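Local atomic coordinates of protein angel homolog 2 (Homo sapiens, PDB entry 6RW0), a protein that acts as a 2',3'-cyclic phosphatase of the CCR4 deadenylase family and probably binds the 3' untranslated regions of mRNAs. Residues P187-Y198 against C229-N238; F334-H342 against T362-E371. All blocks are in the same frame, centred on the assembly; numbering follows the deposited sequence.

Contact 1: P187-Y198 against C229-N238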
loop_
_atom_site.group_PDB
_atom_site.type_symbol
_atom_site.label_atom_id
_atom_site.label_comp_id
_atom_site.label_asym_id
_atom_site.label_seq_id
_atom_site.Cartn_x
_atom_site.Cartn_y
_atom_site.Cartn_z
ATOM N N PRO A 187 -21.226 -1.057 11.271
ATOM C CA PRO A 187 -19.961 -1.696 11.630
ATOM C C PRO A 187 -18.811 -0.709 11.596
ATOM O O PRO A 187 -18.847 0.338 10.940
ATOM C CB PRO A 187 -19.771 -2.767 10.552
ATOM C CG PRO A 187 -20.471 -2.218 9.377
ATOM C CD PRO A 187 -21.690 -1.500 9.940
ATOM N N ALA A 188 -17.752 -1.094 12.290
ATOM C CA ALA A 188 -16.475 -0.434 12.135
ATOM C C ALA A 188 -15.880 -0.754 10.768
ATOM O O ALA A 188 -16.296 -1.692 10.082
ATOM C CB ALA A 188 -15.507 -0.929 13.208
ATOM N N ILE A 189 -14.887 0.048 10.379
ATOM C CA ILE A 189 -14.101 -0.168 9.171
ATOM C C ILE A 189 -12.640 -0.309 9.571
ATOM O O ILE A 189 -12.121 0.487 10.361
ATOM C CB ILE A 189 -14.281 0.979 8.165
ATOM C CG1 ILE A 189 -15.755 1.070 7.776
ATOM C CG2 ILE A 189 -13.401 0.768 6.937
ATOM C CD1 ILE A 189 -16.083 2.249 6.929
ATOM N N CYS A 190 -11.981 -1.319 9.024
ATOM C CA CYS A 190 -10.584 -1.586 9.299
ATOM C C CYS A 190 -9.771 -1.068 8.124
ATOM O O CYS A 190 -9.980 -1.505 6.990
ATOM C CB CYS A 190 -10.387 -3.089 9.453
ATOM S SG CYS A 190 -8.689 -3.566 9.737
ATOM N N VAL A 191 -8.848 -0.147 8.389
ATOM C CA VAL A 191 -7.997 0.431 7.356
ATOM C C VAL A 191 -6.562 0.018 7.632
ATOM O O VAL A 191 -6.038 0.258 8.731
ATOM C CB VAL A 191 -8.108 1.964 7.312
ATOM C CG1 VAL A 191 -7.198 2.539 6.234
ATOM C CG2 VAL A 191 -9.544 2.394 7.090
ATOM N N ALA A 192 -5.925 -0.589 6.638
ATOM C CA ALA A 192 -4.560 -1.066 6.753
ATOM C C ALA A 192 -3.697 -0.388 5.704
ATOM O O ALA A 192 -4.174 -0.025 4.625
ATOM C CB ALA A 192 -4.501 -2.574 6.575
ATOM N N ASN A 193 -2.419 -0.201 6.043
ATOM C CA ASN A 193 -1.452 0.457 5.176
ATOM C C ASN A 193 -0.093 -0.184 5.403
ATOM O O ASN A 193 0.263 -0.516 6.539
ATOM C CB ASN A 193 -1.441 1.950 5.536
ATOM C CG ASN A 193 -0.527 2.786 4.650
ATOM O OD1 ASN A 193 -0.140 2.380 3.561
ATOM N ND2 ASN A 193 -0.213 3.990 5.115
ATOM N N THR A 194 0.661 -0.369 4.321
ATOM C CA THR A 194 2.007 -0.905 4.447
ATOM C C THR A 194 2.861 -0.447 3.282
ATOM O O THR A 194 2.368 0.079 2.280
ATOM C CB THR A 194 1.988 -2.439 4.551
ATOM O OG1 THR A 194 3.270 -2.921 4.972
ATOM C CG2 THR A 194 1.676 -3.103 3.208
ATOM N N HIS A 195 4.159 -0.692 3.428
ATOM C CA HIS A 195 5.151 -0.496 2.373
ATOM C C HIS A 195 6.080 -1.702 2.505
ATOM O O HIS A 195 6.885 -1.773 3.439
ATOM C CB HIS A 195 5.870 0.832 2.550
ATOM C CG HIS A 195 6.750 1.200 1.402
ATOM N ND1 HIS A 195 7.469 2.375 1.371
ATOM C CD2 HIS A 195 7.034 0.550 0.251
ATOM C CE1 HIS A 195 8.166 2.428 0.249
ATOM N NE2 HIS A 195 7.909 1.343 -0.460
ATOM N N LEU A 196 5.925 -2.673 1.609
ATOM C CA LEU A 196 6.707 -3.900 1.690
ATOM C C LEU A 196 8.124 -3.695 1.160
ATOM O O LEU A 196 8.407 -2.772 0.388
ATOM C CB LEU A 196 6.046 -5.032 0.897
ATOM C CG LEU A 196 4.636 -5.449 1.320
ATOM C CD1 LEU A 196 4.214 -6.699 0.551
ATOM C CD2 LEU A 196 4.548 -5.682 2.825
ATOM N N LEU A 197 9.022 -4.581 1.590
ATOM C CA LEU A 197 10.409 -4.597 1.141
ATOM C C LEU A 197 10.529 -4.433 -0.368
ATOM O O LEU A 197 9.860 -5.128 -1.133
ATOM C CB LEU A 197 11.004 -5.954 1.529
ATOM C CG LEU A 197 12.449 -6.193 1.120
ATOM C CD1 LEU A 197 13.335 -5.190 1.841
ATOM C CD2 LEU A 197 12.865 -7.599 1.441
ATOM N N TYR A 198 11.436 -3.571 -0.824
ATOM C CA TYR A 198 11.642 -3.377 -2.267
ATOM C C TYR A 198 12.402 -4.564 -2.877
ATOM O O TYR A 198 11.905 -5.037 -3.866
ATOM C CB TYR A 198 12.423 -2.087 -2.534
ATOM C CG TYR A 198 12.951 -2.036 -3.940
ATOM C CD1 TYR A 198 12.094 -1.873 -5.003
ATOM C CD2 TYR A 198 14.281 -2.254 -4.213
ATOM C CE1 TYR A 198 12.547 -1.900 -6.304
ATOM C CE2 TYR A 198 14.750 -2.282 -5.507
ATOM C CZ TYR A 198 13.883 -2.099 -6.556
ATOM O OH TYR A 198 14.353 -2.144 -7.832
ATOM N N CYS A 229 -15.274 -7.171 9.742
ATOM C CA CYS A 229 -15.830 -5.881 9.353
ATOM C C CYS A 229 -15.229 -5.494 8.006
ATOM O O CYS A 229 -14.272 -6.118 7.541
ATOM C CB CYS A 229 -15.516 -4.824 10.406
ATOM S SG CYS A 229 -13.794 -4.338 10.492
ATOM N N PRO A 230 -15.780 -4.476 7.338
ATOM C CA PRO A 230 -15.201 -4.059 6.053
ATOM C C PRO A 230 -13.742 -3.668 6.213
ATOM O O PRO A 230 -13.363 -3.030 7.196
ATOM C CB PRO A 230 -16.058 -2.852 5.648
ATOM C CG PRO A 230 -17.382 -3.091 6.314
ATOM C CD PRO A 230 -17.014 -3.734 7.651
ATOM N N ILE A 231 -12.933 -4.054 5.222
ATOM C CA ILE A 231 -11.494 -3.817 5.194
ATOM C C ILE A 231 -11.145 -3.008 3.956
ATOM O O ILE A 231 -11.612 -3.309 2.854
ATOM C CB ILE A 231 -10.723 -5.150 5.158
ATOM C CG1 ILE A 231 -10.952 -5.908 6.463
ATOM C CG2 ILE A 231 -9.236 -4.942 4.909
ATOM C CD1 ILE A 231 -10.805 -7.389 6.317
ATOM N N VAL A 232 -10.305 -1.999 4.143
ATOM C CA VAL A 232 -9.607 -1.329 3.055
ATOM C C VAL A 232 -8.123 -1.462 3.356
ATOM O O VAL A 232 -7.666 -1.026 4.419
ATOM C CB VAL A 232 -10.018 0.146 2.923
ATOM C CG1 VAL A 232 -9.277 0.767 1.746
ATOM C CG2 VAL A 232 -11.510 0.270 2.722
ATOM N N MET A 233 -7.384 -2.101 2.447
ATOM C CA MET A 233 -5.960 -2.378 2.618
ATOM C C MET A 233 -5.205 -1.687 1.491
ATOM O O MET A 233 -5.332 -2.075 0.323
ATOM C CB MET A 233 -5.674 -3.879 2.642
ATOM C CG MET A 233 -4.190 -4.202 2.778
ATOM S SD MET A 233 -3.821 -5.962 2.910
ATOM C CE MET A 233 -4.067 -6.512 1.222
ATOM N N CYS A 234 -4.447 -0.656 1.850
ATOM C CA CYS A 234 -3.708 0.163 0.905
ATOM C C CYS A 234 -2.216 -0.071 1.038
ATOM O O CYS A 234 -1.719 -0.515 2.075
ATOM C CB CYS A 234 -3.921 1.646 1.203
ATOM S SG CYS A 234 -5.615 2.205 1.071
ATOM N N GLY A 235 -1.489 0.298 0.005
ATOM C CA GLY A 235 -0.063 0.473 0.197
ATOM C C GLY A 235 0.739 0.282 -1.068
ATOM O O GLY A 235 0.217 0.077 -2.165
ATOM N N ASP A 236 2.054 0.348 -0.865
ATOM C CA ASP A 236 3.066 0.056 -1.874
ATOM C C ASP A 236 3.564 -1.346 -1.559
ATOM O O ASP A 236 4.272 -1.566 -0.568
ATOM C CB ASP A 236 4.171 1.102 -1.814
ATOM C CG ASP A 236 5.262 0.861 -2.835
ATOM O OD1 ASP A 236 5.364 -0.265 -3.360
ATOM O OD2 ASP A 236 6.051 1.803 -3.103
ATOM N N PHE A 237 3.143 -2.306 -2.378
ATOM C CA PHE A 237 3.456 -3.720 -2.179
ATOM C C PHE A 237 4.696 -4.153 -2.943
ATOM O O PHE A 237 5.123 -5.304 -2.805
ATOM C CB PHE A 237 2.238 -4.598 -2.536
ATOM C CG PHE A 237 1.089 -4.436 -1.568
ATOM C CD1 PHE A 237 0.276 -3.313 -1.612
ATOM C CD2 PHE A 237 0.851 -5.390 -0.593
ATOM C CE1 PHE A 237 -0.742 -3.138 -0.708
ATOM C CE2 PHE A 237 -0.185 -5.227 0.309
ATOM C CZ PHE A 237 -0.976 -4.097 0.255
ATOM N N ASN A 238 5.290 -3.253 -3.728
ATOM C CA ASN A 238 6.486 -3.558 -4.514
ATOM C C ASN A 238 6.309 -4.861 -5.284
ATOM O O ASN A 238 7.241 -5.651 -5.447
ATOM C CB ASN A 238 7.734 -3.550 -3.643
ATOM C CG ASN A 238 8.342 -2.163 -3.533
ATOM O OD1 ASN A 238 8.517 -1.468 -4.533
ATOM N ND2 ASN A 238 8.647 -1.746 -2.321
HETATM O O HOH W 1 10.191 0.774 -2.130
#
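A192 and M233 lie next to each other on two parallel strands, 189-195 and 231-236, which helix 203-220 joins as a beta-alpha-beta crossover in the DNase I-like fold. The face carrying them is a row of bumps and shallow hollows. The small methyl of A192 leaves room for M233, whose CG comes to 4.1 Å from A192 CB. One pair back, C190 CB touches I231 CG1 and, roughly at right angles, C229 SG. Beyond A192, T194 shows why a beta-branched residue fits: with OG1 opposite the backbone N (chi1 -167°) and hydrogen-bonded to V171 O, CG2 is left to cover one face of the F237 ring, 4.0 Å above its plane near the rim. L196 CD1, a second apolar knob, packs 3.8 Å from F237 CD2.

Opposite T194, G235 has to be glycine by its backbone angles, and its CA already lies 3.2 Å from T194 O, where a CB would collide. The ladder is stretched here: T194 N-H points to C234 O at only 139° and the D236 N to T194 O bond is long, whereas C190 N meets P230 O almost straight.

On the other face the H195 ring and the D236 carboxylate run side by side, their planes 21° apart, and D236 OD2 takes its hydrogen bond from N58. A bound magnesium ion is about 5 Å from the H195 side chain. D236 OD1 closes an Asx turn by accepting from N238 N. N238 ND2 donates to L196 O at 2.9 Å and to a water 3.0 Å away, which sits 2.9 Å from H195 NE2.

Contact 2: F334-H342 against T362-E371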
loop_
_atom_site.group_PDB
_atom_site.type_symbol
_atom_site.label_atom_id
_atom_site.label_comp_id
_atom_site.label_asym_id
_atom_site.label_seq_id
_atom_site.Cartn_x
_atom_site.Cartn_y
_atom_site.Cartn_z
ATOM N N PHE A 334 -9.970 -13.625 3.691
ATOM C CA PHE A 334 -10.672 -12.427 3.255
ATOM C C PHE A 334 -11.192 -12.605 1.830
ATOM O O PHE A 334 -10.806 -13.522 1.107
ATOM C CB PHE A 334 -9.767 -11.197 3.333
ATOM C CG PHE A 334 -9.096 -11.014 4.662
ATOM C CD1 PHE A 334 -9.836 -10.876 5.826
ATOM C CD2 PHE A 334 -7.720 -10.976 4.748
ATOM C CE1 PHE A 334 -9.205 -10.710 7.059
ATOM C CE2 PHE A 334 -7.084 -10.802 5.974
ATOM C CZ PHE A 334 -7.831 -10.677 7.131
ATOM N N SER A 335 -12.084 -11.700 1.431
ATOM C CA SER A 335 -12.597 -11.617 0.065
ATOM C C SER A 335 -12.290 -10.199 -0.408
ATOM O O SER A 335 -13.063 -9.266 -0.160
ATOM C CB SER A 335 -14.076 -11.923 0.029
ATOM O OG SER A 335 -14.576 -11.820 -1.290
ATOM N N LEU A 336 -11.146 -10.037 -1.072
ATOM C CA LEU A 336 -10.633 -8.726 -1.435
ATOM C C LEU A 336 -10.637 -8.517 -2.939
ATOM O O LEU A 336 -10.235 -9.399 -3.705
ATOM C CB LEU A 336 -9.194 -8.566 -0.957
ATOM C CG LEU A 336 -9.022 -8.714 0.547
ATOM C CD1 LEU A 336 -7.546 -8.742 0.933
ATOM C CD2 LEU A 336 -9.735 -7.581 1.268
ATOM N N SER A 337 -11.075 -7.332 -3.346
ATOM C CA SER A 337 -10.996 -6.871 -4.718
ATOM C C SER A 337 -10.013 -5.715 -4.783
ATOM O O SER A 337 -9.702 -5.082 -3.776
ATOM C CB SER A 337 -12.365 -6.381 -5.194
ATOM O OG SER A 337 -13.271 -7.462 -5.333
ATOM N N SER A 338 -9.530 -5.444 -5.988
ATOM C CA SER A 338 -8.656 -4.311 -6.245
ATOM C C SER A 338 -9.483 -3.187 -6.849
ATOM O O SER A 338 -10.299 -3.417 -7.746
ATOM C CB SER A 338 -7.543 -4.702 -7.217
ATOM O OG SER A 338 -6.807 -3.566 -7.648
ATOM N N VAL A 339 -9.258 -1.962 -6.377
ATOM C CA VAL A 339 -9.957 -0.814 -6.950
ATOM C C VAL A 339 -9.681 -0.707 -8.445
ATOM O O VAL A 339 -10.595 -0.492 -9.248
ATOM C CB VAL A 339 -9.585 0.485 -6.212
ATOM C CG1 VAL A 339 -10.006 1.720 -7.032
ATOM C CG2 VAL A 339 -10.234 0.495 -4.841
ATOM N N TYR A 340 -8.416 -0.828 -8.832
ATOM C CA TYR A 340 -7.996 -0.679 -10.214
ATOM C C TYR A 340 -7.881 -2.024 -10.914
ATOM O O TYR A 340 -7.604 -3.053 -10.291
ATOM C CB TYR A 340 -6.672 0.065 -10.251
ATOM C CG TYR A 340 -6.802 1.493 -9.778
ATOM C CD1 TYR A 340 -7.202 2.485 -10.645
ATOM C CD2 TYR A 340 -6.555 1.844 -8.463
ATOM C CE1 TYR A 340 -7.319 3.801 -10.230
ATOM C CE2 TYR A 340 -6.689 3.152 -8.033
ATOM C CZ TYR A 340 -7.067 4.128 -8.919
ATOM O OH TYR A 340 -7.172 5.428 -8.474
ATOM N N SER A 341 -8.139 -2.005 -12.225
ATOM C CA SER A 341 -8.106 -3.207 -13.048
ATOM C C SER A 341 -6.783 -3.408 -13.781
ATOM O O SER A 341 -6.581 -4.475 -14.373
ATOM C CB SER A 341 -9.263 -3.184 -14.053
ATOM O OG SER A 341 -9.056 -2.160 -15.000
ATOM N N HIS A 342 -5.877 -2.432 -13.744
ATOM C CA HIS A 342 -4.469 -2.553 -14.105
ATOM C C HIS A 342 -4.190 -2.452 -15.602
ATOM O O HIS A 342 -3.024 -2.341 -15.978
ATOM C CB HIS A 342 -3.799 -3.821 -13.534
ATOM C CG HIS A 342 -4.145 -4.065 -12.100
ATOM N ND1 HIS A 342 -3.944 -3.117 -11.124
ATOM C CD2 HIS A 342 -4.711 -5.128 -11.485
ATOM C CE1 HIS A 342 -4.361 -3.592 -9.963
ATOM N NE2 HIS A 342 -4.847 -4.804 -10.159
ATOM N N THR A 362 2.900 -0.786 -12.021
ATOM C CA THR A 362 1.977 -0.677 -10.894
ATOM C C THR A 362 2.574 -1.467 -9.732
ATOM O O THR A 362 2.833 -2.668 -9.876
ATOM C CB THR A 362 0.596 -1.241 -11.227
ATOM O OG1 THR A 362 -0.166 -0.308 -12.007
ATOM C CG2 THR A 362 -0.201 -1.537 -9.942
ATOM N N VAL A 363 2.797 -0.794 -8.595
ATOM C CA VAL A 363 3.160 -1.446 -7.340
ATOM C C VAL A 363 2.271 -0.991 -6.189
ATOM O O VAL A 363 2.390 -1.511 -5.078
ATOM C CB VAL A 363 4.644 -1.227 -6.965
ATOM C CG1 VAL A 363 5.524 -1.960 -7.943
ATOM C CG2 VAL A 363 4.975 0.264 -6.876
ATOM N N ASP A 364 1.417 -0.001 -6.427
ATOM C CA ASP A 364 0.528 0.546 -5.407
ATOM C C ASP A 364 -0.892 0.061 -5.649
ATOM O O ASP A 364 -1.321 -0.060 -6.799
ATOM C CB ASP A 364 0.527 2.073 -5.463
ATOM C CG ASP A 364 1.906 2.661 -5.288
ATOM O OD1 ASP A 364 2.379 2.717 -4.134
ATOM O OD2 ASP A 364 2.543 3.042 -6.302
ATOM N N TYR A 365 -1.620 -0.205 -4.558
ATOM C CA TYR A 365 -2.961 -0.765 -4.639
ATOM C C TYR A 365 -3.863 -0.203 -3.553
ATOM O O TYR A 365 -3.413 0.175 -2.470
ATOM C CB TYR A 365 -2.923 -2.298 -4.446
ATOM C CG TYR A 365 -2.038 -2.987 -5.448
ATOM C CD1 TYR A 365 -2.546 -3.392 -6.665
ATOM C CD2 TYR A 365 -0.685 -3.194 -5.204
ATOM C CE1 TYR A 365 -1.751 -4.001 -7.613
ATOM C CE2 TYR A 365 0.121 -3.802 -6.154
ATOM C CZ TYR A 365 -0.416 -4.190 -7.356
ATOM O OH TYR A 365 0.385 -4.779 -8.292
ATOM N N ILE A 366 -5.166 -0.211 -3.842
ATOM C CA ILE A 366 -6.206 -0.154 -2.820
ATOM C C ILE A 366 -7.017 -1.435 -2.973
ATOM O O ILE A 366 -7.687 -1.632 -3.997
ATOM C CB ILE A 366 -7.106 1.082 -2.942
ATOM C CG1 ILE A 366 -6.311 2.385 -2.803
ATOM C CG2 ILE A 366 -8.171 1.026 -1.843
ATOM C CD1 ILE A 366 -7.094 3.662 -3.113
ATOM N N PHE A 367 -6.943 -2.313 -1.979
ATOM C CA PHE A 367 -7.752 -3.518 -1.916
ATOM C C PHE A 367 -8.887 -3.283 -0.927
ATOM O O PHE A 367 -8.746 -2.513 0.027
ATOM C CB PHE A 367 -6.911 -4.694 -1.439
ATOM C CG PHE A 367 -5.801 -5.086 -2.375
ATOM C CD1 PHE A 367 -6.076 -5.774 -3.539
ATOM C CD2 PHE A 367 -4.472 -4.821 -2.054
ATOM C CE1 PHE A 367 -5.047 -6.175 -4.381
ATOM C CE2 PHE A 367 -3.440 -5.230 -2.885
ATOM C CZ PHE A 367 -3.732 -5.886 -4.055
ATOM N N TYR A 368 -10.028 -3.923 -1.172
ATOM C CA TYR A 368 -11.179 -3.721 -0.300
ATOM C C TYR A 368 -12.036 -4.979 -0.232
ATOM O O TYR A 368 -12.075 -5.777 -1.170
ATOM C CB TYR A 368 -12.027 -2.529 -0.771
ATOM C CG TYR A 368 -12.687 -2.716 -2.128
ATOM C CD1 TYR A 368 -14.029 -3.053 -2.229
ATOM C CD2 TYR A 368 -11.967 -2.548 -3.310
ATOM C CE1 TYR A 368 -14.641 -3.224 -3.466
ATOM C CE2 TYR A 368 -12.568 -2.720 -4.546
ATOM C CZ TYR A 368 -13.904 -3.061 -4.620
ATOM O OH TYR A 368 -14.519 -3.239 -5.842
ATOM N N SER A 369 -12.729 -5.135 0.899
ATOM C CA SER A 369 -13.665 -6.233 1.085
ATOM C C SER A 369 -14.793 -6.144 0.086
ATOM O O SER A 369 -15.487 -5.127 0.030
ATOM C CB SER A 369 -14.329 -6.085 2.451
ATOM O OG SER A 369 -13.420 -6.360 3.465
ATOM N N ALA A 370 -15.036 -7.228 -0.643
ATOM C CA ALA A 370 -16.115 -7.182 -1.619
ATOM C C ALA A 370 -16.737 -8.550 -1.843
ATOM O O ALA A 370 -16.082 -9.588 -1.701
ATOM C CB ALA A 370 -15.633 -6.627 -2.968
ATOM N N GLU A 371 -18.018 -8.524 -2.216
ATOM C CA GLU A 371 -18.745 -9.703 -2.663
ATOM C C GLU A 371 -18.156 -10.196 -3.979
ATOM O O GLU A 371 -17.908 -11.385 -4.155
ATOM C CB GLU A 371 -20.221 -9.368 -2.895
ATOM C CG GLU A 371 -20.906 -8.648 -1.751
ATOM C CD GLU A 371 -21.324 -9.582 -0.633
ATOM O OE1 GLU A 371 -20.864 -10.743 -0.623
ATOM O OE2 GLU A 371 -22.117 -9.154 0.234
HETATM O O HOH W 2 -16.870 -13.199 -2.028
HETATM O O HOH W 3 -5.775 -1.118 -6.778
HETATM O O HOH W 4 -13.120 -3.552 -8.065
HETATM O O HOH W 5 -3.046 -0.414 -11.425
#
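Y368 lays its ring against S337, one face covered by the serine CB. Followed outward, Y368 CB leaves the strand on the same face as S337, and chi1 of 65° sets CG between the backbone N and the carbonyl carbon, turning the ring back across its partner. CD2 then passes 3.4 Å from S337 O and also touches V339 CG2. CE2 and CZ lie under S337 CB, a CH-pi contact 4.0 Å from the ring centroid and 27° off the normal. At the tip, Y368 OH meets a water at 2.6 Å, and this water donates to S338 O. A leucine here would probably lose the aromatic face under S337 CB and leave that water without its phenol partner.

The backbones beneath form a short antiparallel ladder, strand 336-338 running along strand 359-369 in a sheet of the endonuclease/exonuclease/phosphatase fold. S337 and Y368 are its hydrogen-bonded pair, each N donating to the other's O within the carbonyl plane, and a slim serine lets the large ring pack against it. L336 with S369 and S338 with F367 are the flanking non-hydrogen-bonded pairs; L336 and F367 turn toward I249 of helix 244-251.

Past the strand V339 N still bonds to I366 O, while V339 CG2 and I366 CG2, branched methyls lying alongside, touch at 3.7 Å. At the other end S335 OG, swung opposite its own N, donates to A370 O at 2.7 Å, and A370 N donates back to S335 O. S338 OG donates to Y340 O and accepts from a water that also takes the N-H of I366. Farther on, H342 CE1 approaches the edge of the Y365 ring, 3.5 Å from Y365 CE1, the rings oblique; H342 NE2 pairs with Y246 OH and Y365 OH with S239 O.

Contact 1 and contact 2 follow one another along the chain, and their centres are 10 Å apart in one sheet. Strands 231-236 and 359-369, one from each contact, are neighbours in it and run antiparallel, so the two pairings merge into a continuous run: 189-195, 231-236, 359-369, 336-338. Probable backbone hydrogen bonds, M233 N to F367 O at 2.8 Å and I231 O to S369 N at 2.9 Å, sew the contacts together. At the end where D236 lies, its CB packs against D364. The magnesium ion lies near the H195 end of contact 1 but about 14 Å from the Y365 side chain, so contact 2 builds the sheet farther from the metal.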